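Local coordinates for protein azurocidin (Homo sapiens, PDB 1A7S) that binds heparin, kills many Gram-negative bacteria and attracts monocytes and fibroblasts as a neutrophil-granule homologue of the serine proteases, at residues A29-R34 with G215-P220; F35-A40 with D211-V216; R97-N100 with S104-I107; Q113-E118 with L184-A189. One frame throughout, in Å; residues are numbered along the deposited sequence.

Contact 1 (A29-R34 with G215-P220); sequences ALIHAR and GVLNNP
L217 carries this contact. Its CG stands anti to the carbonyl carbon (chi1 -60°), which carries the branched end off the helix toward the strand. CD2, not the extended CD1, touches both strand residues: it lies 4.0 Å from CB of H32 and 4.2 Å from CD1 of I31. The two partners meet it differently. The side chains of I31 and L217 cross at about a right angle, methyl against methyl. H32 and L217 instead run past each other in opposite directions, side by side. I31 can contribute because CG1 takes the position between the backbone N and the carbonyl carbon (chi1 59°), which brings CD1 nearer the helix than CB is. I31 and H32 form a classic beta bulge opposite F35. A second, looser touch lies past the helix end. There CB of P220 rests 4.3 Å from CD of R34, so the aliphatic part of the arginine meets the proline ring. No hydrogen bond joins the two segments; the contact is van der Waals packing near the surface. The turn before P220 is held from within. ND2 of N219 gives a straight bond of 2.8 Å to the carbonyl O of G215, in the carbonyl plane and on a lone pair. R34 pairs with E98 in a salt bridge. L217 also packs on F35 of strand 35-38, and V216 on L92 of strand 91-95; beyond the helix, P220 reaches Q94. Helix 210-218 thus lies against one side of the six-stranded barrel, across three of its strands.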
loop_
_atom_site.group_PDB
_atom_site.type_symbol
_atom_site.label_atom_id
_atom_site.label_comp_id
_atom_site.label_asym_id
_atom_site.label_seq_id
_atom_site.Cartn_x
_atom_site.Cartn_y
_atom_site.Cartn_z
ATOM N N ALA A 29 -3.237 1.925 2.579
ATOM C CA ALA A 29 -3.447 3.353 2.725
ATOM C C ALA A 29 -4.931 3.614 3.027
ATOM O O ALA A 29 -5.811 3.039 2.371
ATOM C CB ALA A 29 -3.114 4.084 1.418
ATOM N N LEU A 30 -5.192 4.523 3.938
ATOM C CA LEU A 30 -6.559 4.983 4.140
ATOM C C LEU A 30 -6.928 5.825 2.923
ATOM O O LEU A 30 -6.254 6.811 2.625
ATOM C CB LEU A 30 -6.620 5.851 5.423
ATOM C CG LEU A 30 -8.026 6.252 5.874
ATOM C CD1 LEU A 30 -8.819 5.031 6.370
ATOM C CD2 LEU A 30 -7.991 7.325 6.914
ATOM N N ILE A 31 -8.017 5.468 2.216
ATOM C CA ILE A 31 -8.450 6.206 1.021
ATOM C C ILE A 31 -9.826 6.805 1.160
ATOM O O ILE A 31 -10.327 7.498 0.240
ATOM C CB ILE A 31 -8.379 5.353 -0.254
ATOM C CG1 ILE A 31 -9.234 4.080 -0.174
ATOM C CG2 ILE A 31 -6.905 5.010 -0.555
ATOM C CD1 ILE A 31 -9.706 3.564 -1.516
ATOM N N HIS A 32 -10.447 6.647 2.308
ATOM C CA HIS A 32 -11.799 7.093 2.636
ATOM C C HIS A 32 -11.920 6.838 4.138
ATOM O O HIS A 32 -11.212 6.018 4.705
ATOM C CB HIS A 32 -12.808 6.219 1.849
ATOM C CG HIS A 32 -14.267 6.528 2.077
ATOM N ND1 HIS A 32 -15.123 7.196 1.270
ATOM C CD2 HIS A 32 -15.020 6.137 3.053
ATOM C CE1 HIS A 32 -16.334 7.222 1.856
ATOM N NE2 HIS A 32 -16.235 6.537 2.987
ATOM N N ALA A 33 -12.773 7.612 4.827
ATOM C CA ALA A 33 -12.907 7.414 6.231
ATOM C C ALA A 33 -13.158 6.002 6.670
ATOM O O ALA A 33 -12.784 5.583 7.770
ATOM C CB ALA A 33 -14.035 8.340 6.781
ATOM N N ARG A 34 -13.774 5.172 5.912
ATOM C CA ARG A 34 -14.210 3.833 6.101
ATOM C C ARG A 34 -13.475 2.767 5.342
ATOM O O ARG A 34 -13.800 1.575 5.472
ATOM C CB ARG A 34 -15.747 3.683 5.895
ATOM C CG ARG A 34 -16.428 2.557 6.554
ATOM C CD ARG A 34 -17.944 2.611 6.242
ATOM N NE ARG A 34 -18.576 3.796 6.736
ATOM C CZ ARG A 34 -19.203 3.887 7.926
ATOM N NH1 ARG A 34 -19.074 2.920 8.836
ATOM N NH2 ARG A 34 -19.889 4.997 8.288
ATOM N N GLY A 215 -17.295 2.803 -6.767
ATOM C CA GLY A 215 -18.500 1.999 -6.539
ATOM C C GLY A 215 -18.485 1.399 -5.118
ATOM O O GLY A 215 -19.471 1.436 -4.409
ATOM N N VAL A 216 -17.312 0.848 -4.762
ATOM C CA VAL A 216 -17.216 0.293 -3.400
ATOM C C VAL A 216 -17.417 1.320 -2.339
ATOM O O VAL A 216 -18.172 1.140 -1.371
ATOM C CB VAL A 216 -15.900 -0.470 -3.212
ATOM C CG1 VAL A 216 -15.716 -0.922 -1.780
ATOM C CG2 VAL A 216 -15.799 -1.641 -4.179
ATOM N N LEU A 217 -16.756 2.462 -2.468
ATOM C CA LEU A 217 -16.768 3.528 -1.487
ATOM C C LEU A 217 -18.166 4.112 -1.241
ATOM O O LEU A 217 -18.494 4.507 -0.152
ATOM C CB LEU A 217 -15.848 4.694 -1.823
ATOM C CG LEU A 217 -14.378 4.461 -1.973
ATOM C CD1 LEU A 217 -13.542 5.622 -2.251
ATOM C CD2 LEU A 217 -13.841 3.583 -0.913
ATOM N N ASN A 218 -18.929 4.166 -2.338
ATOM C CA ASN A 218 -20.264 4.776 -2.308
ATOM C C ASN A 218 -21.330 3.733 -1.966
ATOM O O ASN A 218 -22.524 4.126 -1.856
ATOM C CB ASN A 218 -20.582 5.394 -3.648
ATOM C CG ASN A 218 -19.867 6.725 -3.847
ATOM O OD1 ASN A 218 -18.949 6.911 -4.689
ATOM N ND2 ASN A 218 -20.393 7.692 -3.075
ATOM N N ASN A 219 -20.981 2.489 -1.856
ATOM C CA ASN A 219 -21.937 1.388 -1.510
ATOM C C ASN A 219 -21.414 0.548 -0.391
ATOM O O ASN A 219 -21.215 -0.677 -0.557
ATOM C CB ASN A 219 -22.249 0.574 -2.763
ATOM C CG ASN A 219 -22.953 1.420 -3.786
ATOM O OD1 ASN A 219 -24.209 1.572 -3.697
ATOM N ND2 ASN A 219 -22.232 1.991 -4.733
ATOM N N PRO A 220 -21.149 1.168 0.745
ATOM C CA PRO A 220 -20.609 0.418 1.883
ATOM C C PRO A 220 -21.508 -0.683 2.352
ATOM O O PRO A 220 -22.721 -0.621 2.241
ATOM C CB PRO A 220 -20.429 1.480 2.968
ATOM C CG PRO A 220 -21.450 2.533 2.626
ATOM C CD PRO A 220 -21.379 2.563 1.111
#

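Contact 2 (F35-A40 with D211-V216); sequences FVMTAA and DWIDGV
F35 and V216 make the closer of two touches here. CE2 of the ring is 3.6 Å from CG1 of V216, and the methyl meets the ring at an oblique angle. CZ also comes 3.7 Å from the carbonyl O of V216, so the ring borders both the side chain and the backbone of that residue. The second touch is softer: SD of M37 lies 4.2 Å from CD1 of I213, and these two chains cross at about a right angle. The extended chain of M37 carries SD out to that methyl before it bends at its last torsion. V216 has CG1 anti to its backbone N (chi1 174°), which leaves CG2 for the other neighbour: it sits 3.8 Å above the plane of the W212 ring, displaced toward the rim. The two methyls of one valine are thus split between the barrel and the helix's own tryptophan. The helix is ordinary here: G215 N bonds to D211 O and V216 N to W212 O, both at 3.1 Å. The next shell surrounds the strand residues. H32 meets F35 edge-to-face, I31 lies by both M37 and I213, and M37 also touches A185 and V188 of strand 184-192. T38 gives its hydroxyl a partner at the carbonyl O of G27. Packing of a C-terminal helix on the N-terminal barrel belongs to the trypsin-like fold. In active peptidases of this family, the Thr-Ala-Ala sequence at T38-A40 leads directly into the catalytic histidine, which azurocidin lacks.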
loop_
_atom_site.group_PDB
_atom_site.type_symbol
_atom_site.label_atom_id
_atom_site.label_comp_id
_atom_site.label_asym_id
_atom_site.label_seq_id
_atom_site.Cartn_x
_atom_site.Cartn_y
_atom_site.Cartn_z
ATOM N N PHE A 35 -12.453 3.100 4.527
ATOM C CA PHE A 35 -11.839 2.117 3.687
ATOM C C PHE A 35 -10.315 2.307 3.553
ATOM O O PHE A 35 -9.809 3.393 3.356
ATOM C CB PHE A 35 -12.388 2.124 2.217
ATOM C CG PHE A 35 -13.842 1.675 2.122
ATOM C CD1 PHE A 35 -14.833 2.640 2.262
ATOM C CD2 PHE A 35 -14.174 0.402 1.833
ATOM C CE1 PHE A 35 -16.156 2.256 2.116
ATOM C CE2 PHE A 35 -15.476 -0.015 1.718
ATOM C CZ PHE A 35 -16.479 0.948 1.866
ATOM N N VAL A 36 -9.646 1.164 3.633
ATOM C CA VAL A 36 -8.226 1.013 3.380
ATOM C C VAL A 36 -7.998 0.243 2.101
ATOM O O VAL A 36 -8.612 -0.801 1.846
ATOM C CB VAL A 36 -7.524 0.334 4.573
ATOM C CG1 VAL A 36 -6.122 -0.173 4.225
ATOM C CG2 VAL A 36 -7.361 1.440 5.716
ATOM N N MET A 37 -7.100 0.780 1.268
ATOM C CA MET A 37 -6.696 0.138 -0.008
ATOM C C MET A 37 -5.376 -0.620 0.220
ATOM O O MET A 37 -4.426 -0.069 0.777
ATOM C CB MET A 37 -6.485 1.217 -1.073
ATOM C CG MET A 37 -6.053 0.675 -2.413
ATOM S SD MET A 37 -6.081 1.937 -3.716
ATOM C CE MET A 37 -4.687 2.980 -3.239
ATOM N N THR A 38 -5.353 -1.853 -0.232
ATOM C CA THR A 38 -4.210 -2.737 -0.094
ATOM C C THR A 38 -4.197 -3.697 -1.295
ATOM O O THR A 38 -4.899 -3.463 -2.293
ATOM C CB THR A 38 -4.269 -3.482 1.246
ATOM O OG1 THR A 38 -3.080 -4.210 1.491
ATOM C CG2 THR A 38 -5.452 -4.349 1.408
ATOM N N ALA A 39 -3.308 -4.680 -1.224
ATOM C CA ALA A 39 -3.186 -5.686 -2.278
ATOM C C ALA A 39 -4.002 -6.889 -1.930
ATOM O O ALA A 39 -3.975 -7.405 -0.804
ATOM C CB ALA A 39 -1.709 -6.061 -2.442
ATOM N N ALA A 40 -4.697 -7.451 -2.939
ATOM C CA ALA A 40 -5.376 -8.733 -2.776
ATOM C C ALA A 40 -4.415 -9.875 -2.469
ATOM O O ALA A 40 -4.797 -10.837 -1.755
ATOM C CB ALA A 40 -6.244 -9.072 -3.971
ATOM N N ASP A 211 -13.027 4.010 -11.068
ATOM C CA ASP A 211 -14.484 3.913 -11.100
ATOM C C ASP A 211 -14.943 2.730 -10.238
ATOM O O ASP A 211 -15.967 2.824 -9.527
ATOM C CB ASP A 211 -14.994 3.730 -12.537
ATOM C CG ASP A 211 -14.806 4.943 -13.427
ATOM O OD1 ASP A 211 -14.436 6.019 -12.964
ATOM O OD2 ASP A 211 -15.121 4.762 -14.641
ATOM N N TRP A 212 -14.227 1.605 -10.314
ATOM C CA TRP A 212 -14.622 0.456 -9.462
ATOM C C TRP A 212 -14.469 0.758 -7.997
ATOM O O TRP A 212 -15.358 0.490 -7.187
ATOM C CB TRP A 212 -13.807 -0.784 -9.896
ATOM C CG TRP A 212 -14.100 -1.945 -8.952
ATOM C CD1 TRP A 212 -15.080 -2.833 -9.014
ATOM C CD2 TRP A 212 -13.328 -2.261 -7.784
ATOM N NE1 TRP A 212 -15.071 -3.695 -7.984
ATOM C CE2 TRP A 212 -13.966 -3.377 -7.199
ATOM C CE3 TRP A 212 -12.187 -1.740 -7.202
ATOM C CZ2 TRP A 212 -13.503 -3.992 -6.043
ATOM C CZ3 TRP A 212 -11.727 -2.350 -6.018
ATOM C CH2 TRP A 212 -12.422 -3.434 -5.463
ATOM N N ILE A 213 -13.369 1.412 -7.618
ATOM C CA ILE A 213 -13.146 1.851 -6.239
ATOM C C ILE A 213 -14.294 2.736 -5.766
ATOM O O ILE A 213 -14.852 2.574 -4.688
ATOM C CB ILE A 213 -11.782 2.578 -6.139
ATOM C CG1 ILE A 213 -10.594 1.631 -6.258
ATOM C CG2 ILE A 213 -11.700 3.348 -4.801
ATOM C CD1 ILE A 213 -9.249 2.243 -6.422
ATOM N N ASP A 214 -14.669 3.714 -6.628
ATOM C CA ASP A 214 -15.763 4.623 -6.244
ATOM C C ASP A 214 -17.047 3.847 -6.003
ATOM O O ASP A 214 -17.845 4.207 -5.110
ATOM C CB ASP A 214 -15.986 5.652 -7.330
ATOM C CG ASP A 214 -14.946 6.727 -7.395
ATOM O OD1 ASP A 214 -14.041 6.779 -6.541
ATOM O OD2 ASP A 214 -15.051 7.520 -8.362
ATOM N N GLY A 215 -17.295 2.803 -6.767
ATOM C CA GLY A 215 -18.500 1.999 -6.539
ATOM C C GLY A 215 -18.485 1.399 -5.118
ATOM O O GLY A 215 -19.471 1.436 -4.409
ATOM N N VAL A 216 -17.312 0.848 -4.762
ATOM C CA VAL A 216 -17.216 0.293 -3.400
ATOM C C VAL A 216 -17.417 1.320 -2.339
ATOM O O VAL A 216 -18.172 1.140 -1.371
ATOM C CB VAL A 216 -15.900 -0.470 -3.212
ATOM C CG1 VAL A 216 -15.716 -0.922 -1.780
ATOM C CG2 VAL A 216 -15.799 -1.641 -4.179
#

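Contact 3 (R97-N100 with S104-I107); sequences REAN and SVTI
The backbone carbonyl of N100 is the flat group that meets V105. Its O lies 3.6 Å from CG1 and 3.7 Å from CB of the valine, so a polar atom rests against a branched aliphatic side chain with no hydrogen bond between them. The side-chain amide of N100 is flat too, but it leads away; even CB of N100 is 6.4 Å from CG1 of V105. The remaining touch is apolar: CB of A99 points toward V105 and stops 4.4 Å from the same CG1. That methyl lies anti to the valine's backbone N (chi1 175°), which directs it at both partners. Neither segment is helix or strand. Both belong to the long connection that follows strand 91-95 and leads from the N-terminal barrel of the trypsin-like fold to the second one. The chain turns back on itself here, and the CA atoms of N100 and V105 come within 7.2 Å. A99 and V105 face inward together. Both touch Q69 of strand 69-77 and L55 of strand 51-55, and V105 also reaches L30, so the pair packs against barrel strands 23-32, 51-55 and 69-77. Q69 has a further role: its OE1 accepts a hydrogen bond from the backbone N of N100. The N100 side chain, on the exposed side, is a partly used N-glycosylation site that carries no sugar in this crystal.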
loop_
_atom_site.group_PDB
_atom_site.type_symbol
_atom_site.label_atom_id
_atom_site.label_comp_id
_atom_site.label_asym_id
_atom_site.label_seq_id
_atom_site.Cartn_x
_atom_site.Cartn_y
_atom_site.Cartn_z
ATOM N N ARG A 97 -15.693 0.988 11.434
ATOM C CA ARG A 97 -16.270 2.324 11.713
ATOM C C ARG A 97 -15.459 3.341 10.940
ATOM O O ARG A 97 -14.368 3.038 10.399
ATOM C CB ARG A 97 -16.241 2.588 13.208
ATOM C CG ARG A 97 -14.774 2.791 13.710
ATOM C CD ARG A 97 -14.712 2.743 15.247
ATOM N NE ARG A 97 -13.358 3.089 15.730
ATOM C CZ ARG A 97 -12.350 2.199 15.752
ATOM N NH1 ARG A 97 -12.513 0.920 15.481
ATOM N NH2 ARG A 97 -11.115 2.653 16.038
ATOM N N GLU A 98 -15.876 4.596 10.886
ATOM C CA GLU A 98 -15.071 5.629 10.284
ATOM C C GLU A 98 -13.861 5.960 11.145
ATOM O O GLU A 98 -13.963 6.158 12.345
ATOM C CB GLU A 98 -15.882 6.951 10.112
ATOM C CG GLU A 98 -16.893 6.746 8.974
ATOM C CD GLU A 98 -17.621 7.958 8.513
ATOM O OE1 GLU A 98 -17.379 9.069 9.011
ATOM O OE2 GLU A 98 -18.523 7.807 7.651
ATOM N N ALA A 99 -12.716 6.086 10.488
ATOM C CA ALA A 99 -11.532 6.561 11.154
ATOM C C ALA A 99 -11.680 8.068 11.434
ATOM O O ALA A 99 -12.328 8.792 10.697
ATOM C CB ALA A 99 -10.341 6.395 10.207
ATOM N N ASN A 100 -11.076 8.478 12.535
ATOM C CA ASN A 100 -11.045 9.901 12.824
ATOM C C ASN A 100 -9.861 10.519 12.067
ATOM O O ASN A 100 -8.762 9.945 12.077
ATOM C CB ASN A 100 -10.808 10.171 14.322
ATOM C CG ASN A 100 -12.003 10.181 15.161
ATOM O OD1 ASN A 100 -13.149 10.249 14.616
ATOM N ND2 ASN A 100 -11.841 10.146 16.482
ATOM N N SER A 104 -2.227 12.355 12.842
ATOM C CA SER A 104 -1.476 11.099 12.513
ATOM C C SER A 104 -2.237 10.169 11.565
ATOM O O SER A 104 -1.674 9.140 11.233
ATOM C CB SER A 104 -1.212 10.318 13.827
ATOM O OG SER A 104 -0.390 11.029 14.689
ATOM N N VAL A 105 -3.458 10.533 11.213
ATOM C CA VAL A 105 -4.306 9.679 10.353
ATOM C C VAL A 105 -5.005 10.597 9.338
ATOM O O VAL A 105 -5.871 11.419 9.676
ATOM C CB VAL A 105 -5.322 8.905 11.167
ATOM C CG1 VAL A 105 -6.267 8.119 10.244
ATOM C CG2 VAL A 105 -4.655 7.934 12.153
ATOM N N THR A 106 -4.633 10.414 8.068
ATOM C CA THR A 106 -5.199 11.194 6.986
ATOM C C THR A 106 -5.522 10.261 5.805
ATOM O O THR A 106 -5.092 9.113 5.758
ATOM C CB THR A 106 -4.114 12.221 6.443
ATOM O OG1 THR A 106 -3.043 11.446 5.893
ATOM C CG2 THR A 106 -3.676 13.169 7.476
ATOM N N ILE A 107 -6.307 10.797 4.889
ATOM C CA ILE A 107 -6.729 10.080 3.696
ATOM C C ILE A 107 -5.775 10.448 2.556
ATOM O O ILE A 107 -5.474 11.603 2.278
ATOM C CB ILE A 107 -8.178 10.445 3.335
ATOM C CG1 ILE A 107 -9.141 9.907 4.404
ATOM C CG2 ILE A 107 -8.556 10.046 1.928
ATOM C CD1 ILE A 107 -10.557 10.516 4.298
#

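Contact 4 (Q113-E118 with L184-A189); sequences QNATVE and LAHGVA. With NAG (2-acetamido-2-deoxy-beta-D-glucopyranose), chain C.
H186 has chi1 at -88°, which turns its imidazole toward the loop, with one face under V117. CB of V117 sits 4.3 Å above that face, displaced toward the rim. The valine's own chi1 of 54° places CG1, which is 4.3 Å from ND1 of H186. A115 comes from another direction. Its CB lies at the ring edge, near the plane, 4.4 Å from CE1 of H186. The loop therefore bends round the imidazole, touching a face and an edge. H186 and G187 form a classic beta bulge opposite L179, and A185 just before them is the centre of an inverse gamma turn. Just before A115 in the loop, N114 is glycosylated: its ND2 is bonded to C1 of an N-acetylglucosamine at 1.4 Å, and T116 completes the Asn-X-Thr sequon. The sugar's acetyl methyl C8 lies 3.9 Å from CG of Q113. NE2 of Q113 donates to OD1 of N114 at 3.0 Å (N-H...O 154°), from well above the carbonyl plane. The same NE2 also reaches the carbonyl O of L208, and OE1 accepts from the backbone N of D211. The glutamine thus ties the sugar-bearing residue to the start of the C-terminal helix. No hydrogen bond crosses between the segments, so loop and strand meet by van der Waals packing alone. At N114, ND2 carries the N-glycosidic link and OD1 takes the bond from Q113, which probably limits rotation of the linked amide.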
loop_
_atom_site.group_PDB
_atom_site.type_symbol
_atom_site.label_atom_id
_atom_site.label_comp_id
_atom_site.label_asym_id
_atom_site.label_seq_id
_atom_site.Cartn_x
_atom_site.Cartn_y
_atom_site.Cartn_z
ATOM N N GLN A 113 -9.843 8.102 -13.026
ATOM C CA GLN A 113 -9.851 6.978 -13.914
ATOM C C GLN A 113 -9.000 7.245 -15.127
ATOM O O GLN A 113 -9.145 8.300 -15.812
ATOM C CB GLN A 113 -11.277 6.611 -14.308
ATOM C CG GLN A 113 -11.447 5.451 -15.258
ATOM C CD GLN A 113 -11.124 4.102 -14.600
ATOM O OE1 GLN A 113 -11.511 3.807 -13.516
ATOM N NE2 GLN A 113 -10.425 3.247 -15.405
ATOM N N ASN A 114 -8.121 6.338 -15.478
ATOM C CA ASN A 114 -7.284 6.376 -16.642
ATOM C C ASN A 114 -6.188 7.431 -16.613
ATOM O O ASN A 114 -5.463 7.618 -17.568
ATOM C CB ASN A 114 -8.040 6.445 -17.970
ATOM C CG ASN A 114 -8.893 5.266 -18.260
ATOM O OD1 ASN A 114 -8.743 4.180 -17.656
ATOM N ND2 ASN A 114 -9.859 5.417 -19.164
ATOM N N ALA A 115 -5.957 8.069 -15.477
ATOM C CA ALA A 115 -4.839 9.012 -15.353
ATOM C C ALA A 115 -3.521 8.188 -15.549
ATOM O O ALA A 115 -3.486 7.012 -15.260
ATOM C CB ALA A 115 -4.778 9.666 -13.989
ATOM N N THR A 116 -2.542 8.881 -16.080
ATOM C CA THR A 116 -1.252 8.331 -16.369
ATOM C C THR A 116 -0.158 9.005 -15.570
ATOM O O THR A 116 -0.261 10.144 -15.166
ATOM C CB THR A 116 -0.851 8.503 -17.898
ATOM O OG1 THR A 116 -0.983 9.862 -18.264
ATOM C CG2 THR A 116 -1.947 7.755 -18.702
ATOM N N VAL A 117 0.915 8.270 -15.441
ATOM C CA VAL A 117 2.150 8.723 -14.829
ATOM C C VAL A 117 3.287 8.301 -15.756
ATOM O O VAL A 117 3.502 7.117 -16.019
ATOM C CB VAL A 117 2.295 8.150 -13.437
ATOM C CG1 VAL A 117 2.165 6.640 -13.379
ATOM C CG2 VAL A 117 3.409 8.716 -12.685
ATOM N N GLU A 118 3.936 9.276 -16.384
ATOM C CA GLU A 118 4.949 8.984 -17.367
ATOM C C GLU A 118 6.255 8.487 -16.794
ATOM O O GLU A 118 6.643 8.781 -15.673
ATOM C CB GLU A 118 5.136 10.125 -18.345
ATOM C CG GLU A 118 6.172 11.139 -18.064
ATOM C CD GLU A 118 6.144 12.376 -18.927
ATOM O OE1 GLU A 118 5.457 12.401 -19.956
ATOM O OE2 GLU A 118 6.919 13.361 -18.618
ATOM N N LEU A 184 -0.643 11.647 -5.220
ATOM C CA LEU A 184 -1.713 10.695 -5.421
ATOM C C LEU A 184 -1.235 9.243 -5.300
ATOM O O LEU A 184 -0.083 8.928 -5.629
ATOM C CB LEU A 184 -2.331 10.855 -6.802
ATOM C CG LEU A 184 -2.901 12.230 -7.155
ATOM C CD1 LEU A 184 -3.432 12.242 -8.568
ATOM C CD2 LEU A 184 -3.994 12.633 -6.165
ATOM N N ALA A 185 -2.167 8.382 -4.914
ATOM C CA ALA A 185 -1.897 6.908 -4.851
ATOM C C ALA A 185 -2.002 6.290 -6.216
ATOM O O ALA A 185 -3.029 5.812 -6.674
ATOM C CB ALA A 185 -2.938 6.279 -3.916
ATOM N N HIS A 186 -0.878 6.300 -6.971
ATOM C CA HIS A 186 -0.870 5.740 -8.334
ATOM C C HIS A 186 -0.593 4.265 -8.331
ATOM O O HIS A 186 -0.843 3.629 -9.357
ATOM C CB HIS A 186 0.202 6.491 -9.163
ATOM C CG HIS A 186 -0.305 7.716 -9.816
ATOM N ND1 HIS A 186 -1.151 7.628 -10.889
ATOM C CD2 HIS A 186 -0.171 9.045 -9.466
ATOM C CE1 HIS A 186 -1.449 8.903 -11.245
ATOM N NE2 HIS A 186 -0.870 9.739 -10.388
ATOM N N GLY A 187 -0.112 3.672 -7.244
ATOM C CA GLY A 187 0.154 2.291 -7.216
ATOM C C GLY A 187 -0.113 1.663 -5.838
ATOM O O GLY A 187 -0.132 2.328 -4.850
ATOM N N VAL A 188 -0.293 0.345 -5.887
ATOM C CA VAL A 188 -0.391 -0.507 -4.713
ATOM C C VAL A 188 0.703 -1.588 -4.853
ATOM O O VAL A 188 0.717 -2.290 -5.853
ATOM C CB VAL A 188 -1.767 -1.178 -4.599
ATOM C CG1 VAL A 188 -1.773 -2.210 -3.480
ATOM C CG2 VAL A 188 -2.844 -0.117 -4.325
ATOM N N ALA A 189 1.626 -1.672 -3.885
ATOM C CA ALA A 189 2.736 -2.598 -4.047
ATOM C C ALA A 189 2.267 -4.023 -4.210
ATOM O O ALA A 189 1.461 -4.541 -3.415
ATOM C CB ALA A 189 3.704 -2.470 -2.861
HETATM C C1 NAG C . -10.679 4.357 -19.558
HETATM C C2 NAG C . -12.034 4.905 -20.112
HETATM C C3 NAG C . -12.890 3.666 -20.496
HETATM C C4 NAG C . -12.094 2.857 -21.527
HETATM C C5 NAG C . -10.745 2.402 -20.860
HETATM C C6 NAG C . -9.890 1.551 -21.705
HETATM C C7 NAG C . -13.024 6.834 -18.929
HETATM C C8 NAG C . -13.812 7.271 -17.788
HETATM N N2 NAG C . -12.740 5.507 -18.981
HETATM O O3 NAG C . -14.101 4.146 -21.097
HETATM O O4 NAG C . -12.863 1.680 -21.828
HETATM O O5 NAG C . -10.021 3.649 -20.578
HETATM O O6 NAG C . -9.509 2.212 -22.886
HETATM O O7 NAG C . -12.787 7.544 -19.799
#

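Overall arrangement
From the N terminus, the chain first passes 29-34 and then 35-40, which lie on the neighbouring strands 23-32 and 35-38 of the N-terminal barrel. Both wait for the C-terminal helix, so contacts 2 and 1 close last and share G215 and V216. They span about 170 and 180 residues. Contact 3 is a short local loop nested inside both, and it closes before contact 4 opens. Contact 4, also nested in both, joins the connection between the barrels to strand 184-192 of the second sheet. Contact 3 meets contact 1 through A33 and A99. Contact 4 meets contact 2 where V188 packs on T38. Contacts 3 and 4 do not touch; their centres lie about 22 Å apart.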